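Local structure of antigen, P35 (Borreliella spielmanii A14S, 6HPN) at residues Asp15-Ala18 and Lys19-Gln23; Leu209-Asn212 and Leu213-Thr217; Val33-Ser36 and Glu37-Asn41; Tyr74-Glu77 and Arg78-Leu81; Leu196-Ser199 and Lys200-Ala204. The protein is an outer surface protein of the PFam54 family, orthologous to BBA64 of the Lyme spirochaete, seen here as its helical C-terminal part and thought to act in Lyme disease. All coordinates share one frame; numbering follows the deposited sequence.

Contact 1: residues Asp15-Ala18 and Lys19-Gln23; sequences DPEA and KELIQ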
# COMPACT_ATOMS: atom_id res chain seq x y z
N ASP A 15 -6.26 -33.17 7.72
CA ASP A 15 -7.74 -33.25 7.83
C ASP A 15 -8.38 -32.16 6.96
O ASP A 15 -7.69 -31.33 6.39
CB ASP A 15 -8.18 -33.25 9.30
CG ASP A 15 -8.21 -31.90 9.99
OD1 ASP A 15 -7.91 -30.88 9.34
OD2 ASP A 15 -8.55 -31.89 11.18
N PRO A 16 -9.72 -32.13 6.79
CA PRO A 16 -10.38 -31.13 5.96
C PRO A 16 -10.23 -29.65 6.36
O PRO A 16 -10.15 -28.80 5.49
CB PRO A 16 -11.87 -31.52 6.05
CG PRO A 16 -11.85 -33.00 6.37
CD PRO A 16 -10.65 -33.16 7.29
N GLU A 17 -10.25 -29.34 7.66
CA GLU A 17 -10.04 -27.97 8.17
C GLU A 17 -8.66 -27.51 7.67
O GLU A 17 -8.60 -26.43 7.06
CB GLU A 17 -10.18 -27.93 9.68
CG GLU A 17 -9.95 -26.55 10.31
CD GLU A 17 -10.07 -26.46 11.84
OE1 GLU A 17 -9.82 -27.49 12.57
OE2 GLU A 17 -10.38 -25.36 12.34
N ALA A 18 -7.61 -28.31 7.89
CA ALA A 18 -6.21 -27.95 7.54
C ALA A 18 -6.12 -27.79 6.02
O ALA A 18 -5.57 -26.78 5.56
CB ALA A 18 -5.23 -28.98 8.04
N LYS A 19 -6.70 -28.71 5.27
CA LYS A 19 -6.73 -28.64 3.78
C LYS A 19 -7.32 -27.31 3.26
O LYS A 19 -6.64 -26.68 2.44
CB LYS A 19 -7.51 -29.82 3.22
CG LYS A 19 -6.69 -31.05 2.85
CD LYS A 19 -7.39 -31.91 1.80
CE LYS A 19 -7.82 -31.09 0.60
NZ LYS A 19 -8.79 -31.81 -0.25
N GLU A 20 -8.55 -26.93 3.62
CA GLU A 20 -9.22 -25.73 3.05
C GLU A 20 -8.34 -24.51 3.40
O GLU A 20 -8.05 -23.62 2.57
CB GLU A 20 -10.63 -25.56 3.62
CG GLU A 20 -11.27 -24.21 3.32
CD GLU A 20 -12.74 -24.11 3.68
OE1 GLU A 20 -13.46 -25.07 3.39
OE2 GLU A 20 -13.16 -23.09 4.26
N LEU A 21 -7.89 -24.52 4.63
CA LEU A 21 -7.10 -23.43 5.25
C LEU A 21 -5.80 -23.24 4.47
O LEU A 21 -5.48 -22.09 4.10
CB LEU A 21 -6.94 -23.93 6.68
CG LEU A 21 -6.63 -22.96 7.82
CD1 LEU A 21 -7.34 -21.62 7.72
CD2 LEU A 21 -7.02 -23.62 9.13
N ILE A 22 -5.13 -24.33 4.11
CA ILE A 22 -3.90 -24.32 3.26
C ILE A 22 -4.23 -23.78 1.86
O ILE A 22 -3.47 -22.93 1.36
CB ILE A 22 -3.29 -25.73 3.20
CG1 ILE A 22 -2.70 -26.11 4.56
CG2 ILE A 22 -2.25 -25.81 2.08
CD1 ILE A 22 -2.36 -27.59 4.71
N GLN A 23 -5.31 -24.26 1.24
CA GLN A 23 -5.72 -23.84 -0.13
C GLN A 23 -6.03 -22.33 -0.12
O GLN A 23 -5.56 -21.62 -1.01
CB GLN A 23 -6.88 -24.74 -0.60
CG GLN A 23 -7.27 -24.55 -2.06
CD GLN A 23 -6.09 -24.63 -3.00
OE1 GLN A 23 -5.39 -25.63 -3.06
NE2 GLN A 23 -5.84 -23.55 -3.73

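Contact 2: residues Leu209-Asn212 and Leu213-Thr217; sequences LILN and LINTT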
# COMPACT_ATOMS: atom_id res chain seq x y z
N LEU A 209 1.53 -2.53 13.23
CA LEU A 209 0.78 -3.73 12.82
C LEU A 209 1.60 -4.51 11.79
O LEU A 209 1.76 -5.72 11.96
CB LEU A 209 -0.59 -3.33 12.26
CG LEU A 209 -1.48 -4.52 11.88
CD1 LEU A 209 -1.87 -5.34 13.09
CD2 LEU A 209 -2.73 -4.04 11.17
N ILE A 210 2.07 -3.84 10.74
CA ILE A 210 2.81 -4.49 9.64
C ILE A 210 4.07 -5.11 10.23
O ILE A 210 4.36 -6.27 9.92
CB ILE A 210 3.13 -3.49 8.51
CG1 ILE A 210 1.87 -3.07 7.75
CG2 ILE A 210 4.21 -4.03 7.58
CD1 ILE A 210 2.06 -1.78 6.99
N LEU A 211 4.81 -4.38 11.05
CA LEU A 211 6.04 -4.92 11.67
C LEU A 211 5.69 -6.27 12.32
O LEU A 211 6.44 -7.24 12.14
CB LEU A 211 6.59 -3.92 12.69
CG LEU A 211 7.80 -4.39 13.52
CD1 LEU A 211 9.06 -4.53 12.68
CD2 LEU A 211 8.06 -3.44 14.68
N ASN A 212 4.60 -6.36 13.08
CA ASN A 212 4.49 -7.58 13.91
C ASN A 212 3.70 -8.64 13.13
O ASN A 212 3.95 -9.84 13.35
CB ASN A 212 4.30 -7.24 15.40
CG ASN A 212 3.04 -6.53 15.79
OD1 ASN A 212 1.95 -7.07 15.64
ND2 ASN A 212 3.19 -5.36 16.40
N LEU A 213 3.03 -8.26 12.04
CA LEU A 213 2.57 -9.27 11.05
C LEU A 213 3.74 -9.87 10.28
O LEU A 213 3.73 -11.10 10.09
CB LEU A 213 1.57 -8.63 10.08
CG LEU A 213 0.22 -8.28 10.69
CD1 LEU A 213 -0.79 -8.11 9.57
CD2 LEU A 213 -0.26 -9.33 11.70
N ILE A 214 4.72 -9.07 9.87
CA ILE A 214 5.91 -9.57 9.11
C ILE A 214 6.77 -10.47 10.02
O ILE A 214 7.23 -11.54 9.56
CB ILE A 214 6.72 -8.40 8.51
CG1 ILE A 214 5.96 -7.65 7.40
CG2 ILE A 214 8.06 -8.89 8.00
CD1 ILE A 214 6.21 -8.15 6.01
N ASN A 215 7.00 -10.05 11.26
CA ASN A 215 7.78 -10.83 12.26
C ASN A 215 7.06 -12.14 12.56
O ASN A 215 7.72 -13.21 12.60
CB ASN A 215 8.05 -10.03 13.53
CG ASN A 215 9.22 -9.07 13.37
OD1 ASN A 215 10.08 -9.28 12.51
ND2 ASN A 215 9.28 -8.04 14.20
N THR A 216 5.75 -12.08 12.78
CA THR A 216 4.97 -13.27 13.15
C THR A 216 4.99 -14.27 11.99
O THR A 216 5.24 -15.48 12.25
CB THR A 216 3.54 -12.90 13.55
OG1 THR A 216 3.61 -12.25 14.81
CG2 THR A 216 2.67 -14.13 13.66
N THR A 217 4.72 -13.81 10.77
CA THR A 217 4.83 -14.64 9.54
C THR A 217 6.20 -15.34 9.49
O THR A 217 6.26 -16.56 9.30
CB THR A 217 4.67 -13.78 8.28
OG1 THR A 217 3.40 -13.15 8.29
CG2 THR A 217 4.74 -14.58 7.01

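Contact 3: residues Val33-Ser36 and Glu37-Asn41; sequences VQIS and EIDSN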
# COMPACT_ATOMS: atom_id res chain seq x y z
N VAL A 33 0.11 -11.84 -5.58
CA VAL A 33 1.33 -11.74 -6.43
C VAL A 33 0.91 -11.74 -7.90
O VAL A 33 1.59 -11.07 -8.67
CB VAL A 33 2.40 -12.81 -6.14
CG1 VAL A 33 2.32 -13.34 -4.72
CG2 VAL A 33 2.38 -13.94 -7.16
N GLN A 34 -0.15 -12.44 -8.27
CA GLN A 34 -0.62 -12.43 -9.68
C GLN A 34 -1.07 -11.01 -10.05
O GLN A 34 -0.67 -10.53 -11.12
CB GLN A 34 -1.70 -13.47 -9.93
CG GLN A 34 -1.07 -14.83 -10.13
CD GLN A 34 -2.02 -15.99 -10.26
OE1 GLN A 34 -3.23 -15.90 -10.04
NE2 GLN A 34 -1.43 -17.12 -10.62
N ILE A 35 -1.91 -10.39 -9.22
CA ILE A 35 -2.36 -8.99 -9.41
C ILE A 35 -1.11 -8.16 -9.65
O ILE A 35 -1.12 -7.35 -10.56
CB ILE A 35 -3.19 -8.49 -8.21
CG1 ILE A 35 -4.61 -9.07 -8.27
CG2 ILE A 35 -3.20 -6.97 -8.14
CD1 ILE A 35 -5.45 -8.93 -6.99
N SER A 36 -0.05 -8.39 -8.89
CA SER A 36 1.14 -7.51 -8.96
C SER A 36 1.82 -7.63 -10.34
O SER A 36 2.27 -6.57 -10.85
CB SER A 36 2.09 -7.76 -7.82
OG SER A 36 2.84 -8.93 -8.06
N GLU A 37 1.91 -8.84 -10.91
CA GLU A 37 2.61 -9.03 -12.20
C GLU A 37 1.72 -8.49 -13.31
O GLU A 37 2.26 -7.78 -14.20
CB GLU A 37 3.15 -10.45 -12.44
CG GLU A 37 2.17 -11.60 -12.28
CD GLU A 37 2.80 -12.91 -11.80
OE1 GLU A 37 4.01 -12.93 -11.48
OE2 GLU A 37 2.06 -13.93 -11.72
N ILE A 38 0.41 -8.68 -13.21
CA ILE A 38 -0.58 -8.11 -14.19
C ILE A 38 -0.58 -6.58 -14.11
O ILE A 38 -0.73 -5.92 -15.17
CB ILE A 38 -1.98 -8.70 -13.93
CG1 ILE A 38 -2.06 -10.14 -14.43
CG2 ILE A 38 -3.07 -7.83 -14.52
CD1 ILE A 38 -3.16 -10.91 -13.77
N ASP A 39 -0.48 -6.01 -12.90
CA ASP A 39 -0.44 -4.54 -12.70
C ASP A 39 0.85 -4.06 -13.33
O ASP A 39 0.82 -3.11 -14.13
CB ASP A 39 -0.60 -4.15 -11.23
CG ASP A 39 -2.05 -4.01 -10.81
OD1 ASP A 39 -2.92 -4.30 -11.65
OD2 ASP A 39 -2.30 -3.58 -9.66
N SER A 40 1.93 -4.79 -13.05
CA SER A 40 3.29 -4.46 -13.53
C SER A 40 3.34 -4.33 -15.06
O SER A 40 3.89 -3.35 -15.54
CB SER A 40 4.30 -5.45 -13.05
OG SER A 40 5.35 -5.53 -13.98
N ASN A 41 2.79 -5.25 -15.83
CA ASN A 41 3.00 -5.09 -17.30
C ASN A 41 1.78 -4.37 -17.89
O ASN A 41 1.42 -4.66 -19.00
CB ASN A 41 3.50 -6.38 -17.96
CG ASN A 41 2.60 -7.54 -17.66
OD1 ASN A 41 1.39 -7.38 -17.71
ND2 ASN A 41 3.20 -8.65 -17.27

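Contact 4: residues Tyr74-Glu77 and Arg78-Leu81; sequences YLNE and RRIL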
# COMPACT_ATOMS: atom_id res chain seq x y z
N TYR A 74 12.66 3.38 -9.82
CA TYR A 74 11.54 3.27 -8.85
C TYR A 74 10.25 2.84 -9.57
O TYR A 74 9.16 2.85 -8.99
CB TYR A 74 11.43 4.55 -8.01
CG TYR A 74 12.63 4.85 -7.14
CD1 TYR A 74 13.04 3.98 -6.13
CD2 TYR A 74 13.36 6.02 -7.30
CE1 TYR A 74 14.14 4.25 -5.33
CE2 TYR A 74 14.47 6.30 -6.52
CZ TYR A 74 14.87 5.41 -5.53
OH TYR A 74 15.95 5.71 -4.76
N LEU A 75 10.36 2.38 -10.80
CA LEU A 75 9.19 1.83 -11.55
C LEU A 75 8.31 0.94 -10.64
O LEU A 75 7.12 1.21 -10.53
CB LEU A 75 9.74 1.03 -12.74
CG LEU A 75 8.68 0.57 -13.74
CD1 LEU A 75 8.38 1.67 -14.76
CD2 LEU A 75 9.12 -0.73 -14.42
N ASN A 76 8.90 -0.07 -10.00
CA ASN A 76 8.20 -1.11 -9.21
C ASN A 76 7.59 -0.56 -7.93
O ASN A 76 6.51 -1.03 -7.56
CB ASN A 76 9.12 -2.27 -8.84
CG ASN A 76 8.69 -3.50 -9.59
OD1 ASN A 76 7.51 -3.90 -9.50
ND2 ASN A 76 9.61 -4.00 -10.39
N GLU A 77 8.31 0.33 -7.25
CA GLU A 77 7.81 1.02 -6.04
C GLU A 77 6.55 1.81 -6.43
O GLU A 77 5.53 1.72 -5.72
CB GLU A 77 8.90 1.90 -5.42
CG GLU A 77 10.04 1.12 -4.76
CD GLU A 77 11.15 0.63 -5.69
OE1 GLU A 77 11.01 0.72 -6.91
OE2 GLU A 77 12.14 0.12 -5.20
N ARG A 78 6.59 2.53 -7.54
CA ARG A 78 5.43 3.33 -8.01
C ARG A 78 4.29 2.37 -8.39
O ARG A 78 3.12 2.68 -8.13
CB ARG A 78 5.83 4.26 -9.17
CG ARG A 78 6.68 5.46 -8.75
CD ARG A 78 6.81 6.51 -9.85
NE ARG A 78 7.24 5.90 -11.11
CZ ARG A 78 8.51 5.79 -11.53
NH1 ARG A 78 9.52 6.29 -10.83
NH2 ARG A 78 8.75 5.18 -12.68
N ARG A 79 4.64 1.24 -8.99
CA ARG A 79 3.64 0.22 -9.35
C ARG A 79 2.92 -0.23 -8.05
O ARG A 79 1.67 -0.26 -8.02
CB ARG A 79 4.34 -0.90 -10.13
CG ARG A 79 3.40 -1.87 -10.84
CD ARG A 79 2.75 -2.84 -9.87
NE ARG A 79 3.72 -3.63 -9.13
CZ ARG A 79 3.45 -4.27 -8.01
NH1 ARG A 79 2.24 -4.20 -7.47
NH2 ARG A 79 4.41 -4.97 -7.41
N ILE A 80 3.68 -0.52 -6.99
CA ILE A 80 3.12 -0.96 -5.69
C ILE A 80 2.12 0.11 -5.23
O ILE A 80 0.99 -0.27 -4.90
CB ILE A 80 4.23 -1.31 -4.68
CG1 ILE A 80 4.95 -2.59 -5.11
CG2 ILE A 80 3.67 -1.42 -3.27
CD1 ILE A 80 6.32 -2.80 -4.50
N LEU A 81 2.47 1.39 -5.31
CA LEU A 81 1.55 2.47 -4.84
C LEU A 81 0.23 2.45 -5.65
O LEU A 81 -0.88 2.56 -5.03
CB LEU A 81 2.25 3.83 -4.94
CG LEU A 81 1.37 5.06 -4.74
CD1 LEU A 81 0.83 5.13 -3.31
CD2 LEU A 81 2.16 6.33 -5.04

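Contact 5: residues Leu196-Ser199 and Lys200-Ala204; sequences LKNS and KAQFA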
# COMPACT_ATOMS: atom_id res chain seq x y z
N LEU A 196 -6.32 15.14 9.01
CA LEU A 196 -7.31 14.48 9.91
C LEU A 196 -7.41 13.01 9.52
O LEU A 196 -7.46 12.19 10.43
CB LEU A 196 -8.68 15.17 9.83
CG LEU A 196 -8.80 16.49 10.59
CD1 LEU A 196 -10.19 17.10 10.41
CD2 LEU A 196 -8.47 16.32 12.07
N LYS A 197 -7.41 12.71 8.22
CA LYS A 197 -7.56 11.34 7.67
C LYS A 197 -6.26 10.53 7.83
O LYS A 197 -6.36 9.29 7.76
CB LYS A 197 -7.93 11.42 6.18
CG LYS A 197 -9.39 11.70 5.90
CD LYS A 197 -9.66 11.94 4.44
CE LYS A 197 -11.11 12.20 4.13
NZ LYS A 197 -11.49 13.58 4.48
N ASN A 198 -5.11 11.21 8.02
CA ASN A 198 -3.75 10.61 8.04
C ASN A 198 -3.01 11.14 9.27
O ASN A 198 -1.95 11.78 9.11
CB ASN A 198 -3.00 10.89 6.74
CG ASN A 198 -3.68 10.30 5.52
OD1 ASN A 198 -3.47 9.14 5.22
ND2 ASN A 198 -4.49 11.07 4.79
N SER A 199 -3.53 10.88 10.46
CA SER A 199 -2.88 11.28 11.74
C SER A 199 -1.58 10.48 11.95
O SER A 199 -1.38 9.41 11.29
CB SER A 199 -3.84 11.13 12.89
OG SER A 199 -4.15 9.76 13.13
N LYS A 200 -0.72 11.01 12.83
CA LYS A 200 0.59 10.41 13.22
C LYS A 200 0.35 9.15 14.05
O LYS A 200 1.13 8.19 13.92
CB LYS A 200 1.41 11.41 14.04
CG LYS A 200 1.82 12.69 13.31
CD LYS A 200 1.97 13.86 14.26
CE LYS A 200 3.24 13.81 15.09
NZ LYS A 200 4.27 14.73 14.55
N ALA A 201 -0.67 9.15 14.90
CA ALA A 201 -1.14 7.94 15.62
C ALA A 201 -1.44 6.83 14.59
O ALA A 201 -0.96 5.71 14.77
CB ALA A 201 -2.35 8.27 16.48
N GLN A 202 -2.22 7.15 13.57
CA GLN A 202 -2.64 6.17 12.53
C GLN A 202 -1.40 5.59 11.85
O GLN A 202 -1.36 4.36 11.68
CB GLN A 202 -3.58 6.82 11.51
CG GLN A 202 -3.56 6.11 10.16
CD GLN A 202 -4.80 6.39 9.37
OE1 GLN A 202 -5.85 5.81 9.62
NE2 GLN A 202 -4.70 7.31 8.43
N PHE A 203 -0.45 6.45 11.48
CA PHE A 203 0.84 6.06 10.84
C PHE A 203 1.64 5.08 11.71
O PHE A 203 2.28 4.13 11.18
CB PHE A 203 1.69 7.30 10.55
CG PHE A 203 1.27 8.08 9.33
CD1 PHE A 203 1.26 7.48 8.08
CD2 PHE A 203 0.93 9.42 9.44
CE1 PHE A 203 0.90 8.20 6.96
CE2 PHE A 203 0.56 10.14 8.31
CZ PHE A 203 0.53 9.52 7.07
N ALA A 204 1.64 5.30 13.01
CA ALA A 204 2.32 4.41 13.98
C ALA A 204 1.54 3.09 14.04
O ALA A 204 2.19 2.03 14.05
CB ALA A 204 2.45 5.06 15.34

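Contact 1: residues Asp15-Ala18 and Lys19-Gln23
Ile-22 lies back along the carbonyl of Ala-18, one helical turn earlier, and shares that oxygen with its own backbone amide: Ile-22 N donates to Ala-18 O at 2.9 Å. Starting at the backbone, Ile-22 CB sits 3.4 Å from Ala-18 O. The longer branch leaves CB beside the backbone N (chi1 -70°), which sends it back toward the start of the helix and lays Ile-22 CG1 next to the same oxygen. With the chain then extended, Ile-22 CD1 still stays 3.4 Å from Ala-18 O, while the side chain as a whole goes on to touch Leu-149, His-142 and Val-14. These are the first two turns of helix 16-40, and Asp-15 is the N-cap: Ala-18 N gives a nearly straight bond to Asp-15 OD1 (3.0 Å, 171°), meeting the carboxylate oxygen head-on. The main chain of Asp-15 is used as well, since Lys-19 N donates to Asp-15 O at 3.0 Å. Leu-21 places CD2 4.3 Å from Glu-17 CG, and its side chain reaches Lys-150 and Tyr-153 of helix 146-179. Asp-15 OD2 and Glu-17 OE1 both form salt bridges with Lys-146 NZ.

Contact 2: residues Leu209-Asn212 and Leu213-Thr217
Ile-210 and Ile-214 lie side by side one turn apart and point the same way, with Ile-210 CG2 4.0 Å from Ile-214 CG1. Leu-209 and Leu-213 repeat the i to i+4 pattern on the next strip of the helix, where Leu-209 CG comes to 4.3 Å from Leu-213 CG. In Leu-213 the side chain starts beside its own backbone N (chi1 -70°), which lays Leu-213 CG against Leu-209 O, the oxygen that also accepts from Leu-213 N at 2.8 Å. This apolar side is the well-packed one. Two main-chain carbonyls are doubly held as well: Asn-212 O accepts from both Thr-216 N (2.9 Å) and Thr-216 OG1 (2.8 Å), which come to the carbonyl plane from opposite faces. Leu-213 O is gripped likewise, by Thr-217 N and by Thr-217 OG1 (2.7 Å), so each threonine hydroxyl is spent inside the helix on the carbonyl four residues back. The outer side is looser. Leu-211 and Asn-215, both on the surface of the molecule, cross obliquely, and Leu-211 CD1 reaches Asn-215 ND2 at 3.8 Å without a polar bond. In the bundle this piece of helix 200-221 runs between two long helices: Leu-209, Leu-213 and Thr-216 touch helix 146-179, while Ile-210, Ile-214 and Thr-217 face helix 106-135.

Contact 3: residues Val33-Ser36 and Glu37-Asn41
Val-33 O is held by two donors, the backbone amide Glu-37 N at 3.2 Å and the hydroxyl Ser-36 OG at 2.6 Å, which approach from the same face of the carbonyl plane. The serine can fold back like this because its OG sits between the backbone N and the carbonyl carbon (chi1 78°), facing the preceding turn. Glu-37 takes the same kind of first torsion (chi1 52°), which turns its chain back too: CG passes Gln-34 O at 3.2 Å, and the carboxylate ends alongside the Gln-34 side chain, with Glu-37 OE2 3.6 Å from Gln-34 CG. The two side chains point the same way, their amide and carboxylate planes turned 36° apart, and the meeting is of an oxygen with a methylene rather than a polar bond. On the adjoining face Ile-35 and Asp-39 run side by side, and Ile-35 CG2 touches Asp-39 OD2 at 3.8 Å. These are the last two turns of helix 16-40; Asn-41 is the first residue to leave helical geometry. Asp-39 is buried but has partners for both oxygens: OD1 forms a salt bridge with Lys-42 NZ, and OD2 is hydrogen-bonded to Thr-83 OG1 of helix 75-84. Held in this way, its carboxylate is likely to stay charged, with Lys-42 favouring the ionised form.

Contact 4: residues Tyr74-Glu77 and Arg78-Leu81
Arg-78 N bonds straight to Tyr-74 O (3.0 Å, 169°), and the same oxygen lies 3.9 Å above the plane of the Arg-78 guanidinium, over its centre. A bend in the arginine chain at chi3 (-52°) brings the group back over the start of the helix, where NH1 comes 3.8 Å from Tyr-74 CB and NH2 sits 3.6 Å from Leu-75 CA. The guanidinium is spoken for at its rim: NH2 forms a salt bridge with Glu-44, and NH1 donates to the main-chain oxygens of Asp-71 and Phe-69. Tyr-74 is in the N-cap position of helix 75-84, and this arginine, in the first turn, ties the helix start to the preceding loop and to the one after helix 16-40. The Arg-79 guanidinium has Ile-80 CG1 over one face, toward the rim, and Asn-76 OD1 at its edge, in plane and 3.8 Å from Arg-79 NE; the asparagine amide stands perpendicular, and the firmer partners are Thr-83 and Glu-128. Farther out, Ile-80 CD1 rests 3.5 Å from Asn-76 O, the acceptor of Ile-80 N, and the side chain packs against Phe-121 and Gln-124 of helix 106-135. Leu-75 crosses Arg-78 at about a right angle.

Contact 5: residues Leu196-Ser199 and Lys200-Ala204
Ser-199 accepts twice from the turn it caps: Ser-199 OG takes the amide of Gln-202 N (3.3 Å, 155°), and Ser-199 O takes Phe-203 N at 3.1 Å. As N-cap of helix 200-221, the serine thus gives two of the first helical amides an acceptor. The Gln-202 side chain leaves the helix opposite its own backbone N (chi1 155°) and reaches back in an extended run across the break, where Gln-202 NE2 bonds to Lys-197 O at 2.7 Å; the angle at its hydrogen, 127°, makes this a weak bond. It still supplies a donor to a carbonyl at the very end of helix 187-197. Asn-198, buried in the link, finds its partners elsewhere: OD1 accepts from Arg-119 NH1 and ND2 donates to Val-194 O. Lys-197 NZ is shared by Glu-176 and Asn-193. The ring of Phe-203 packs against this corner, CZ 3.8 Å from Asn-198 CB and CE2 3.1 Å from Asn-198 O, approached obliquely. The corner therefore joins helix 187-197 to helix 200-221, with Asn-198, Gln-202 and Phe-203 lying on helix 106-135 and Lys-197 on helix 146-179.

How the contacts relate
Along the chain the order is contact 1, contact 3, contact 4, contact 5, contact 2. Contacts 1 and 3 mark the two ends of helix 16-40, their centres about 27 Å apart, and contacts 5 and 2 share helix 200-221, with centres about 19 Å apart. Of all pairs, only contacts 3 and 4 touch: Arg-79 of helix 75-84 packs on Ser-36, Asp-39 and Ser-40, with Ser-36 CB 3.6 Å from Arg-79 NH1. Contact 5 lies across the chain's centre from both of them. Helix 106-135 is a common neighbour of contacts 2 to 5, and helix 146-179 borders contacts 1, 2 and 5, so these two long helices tie the all-helical bundle together.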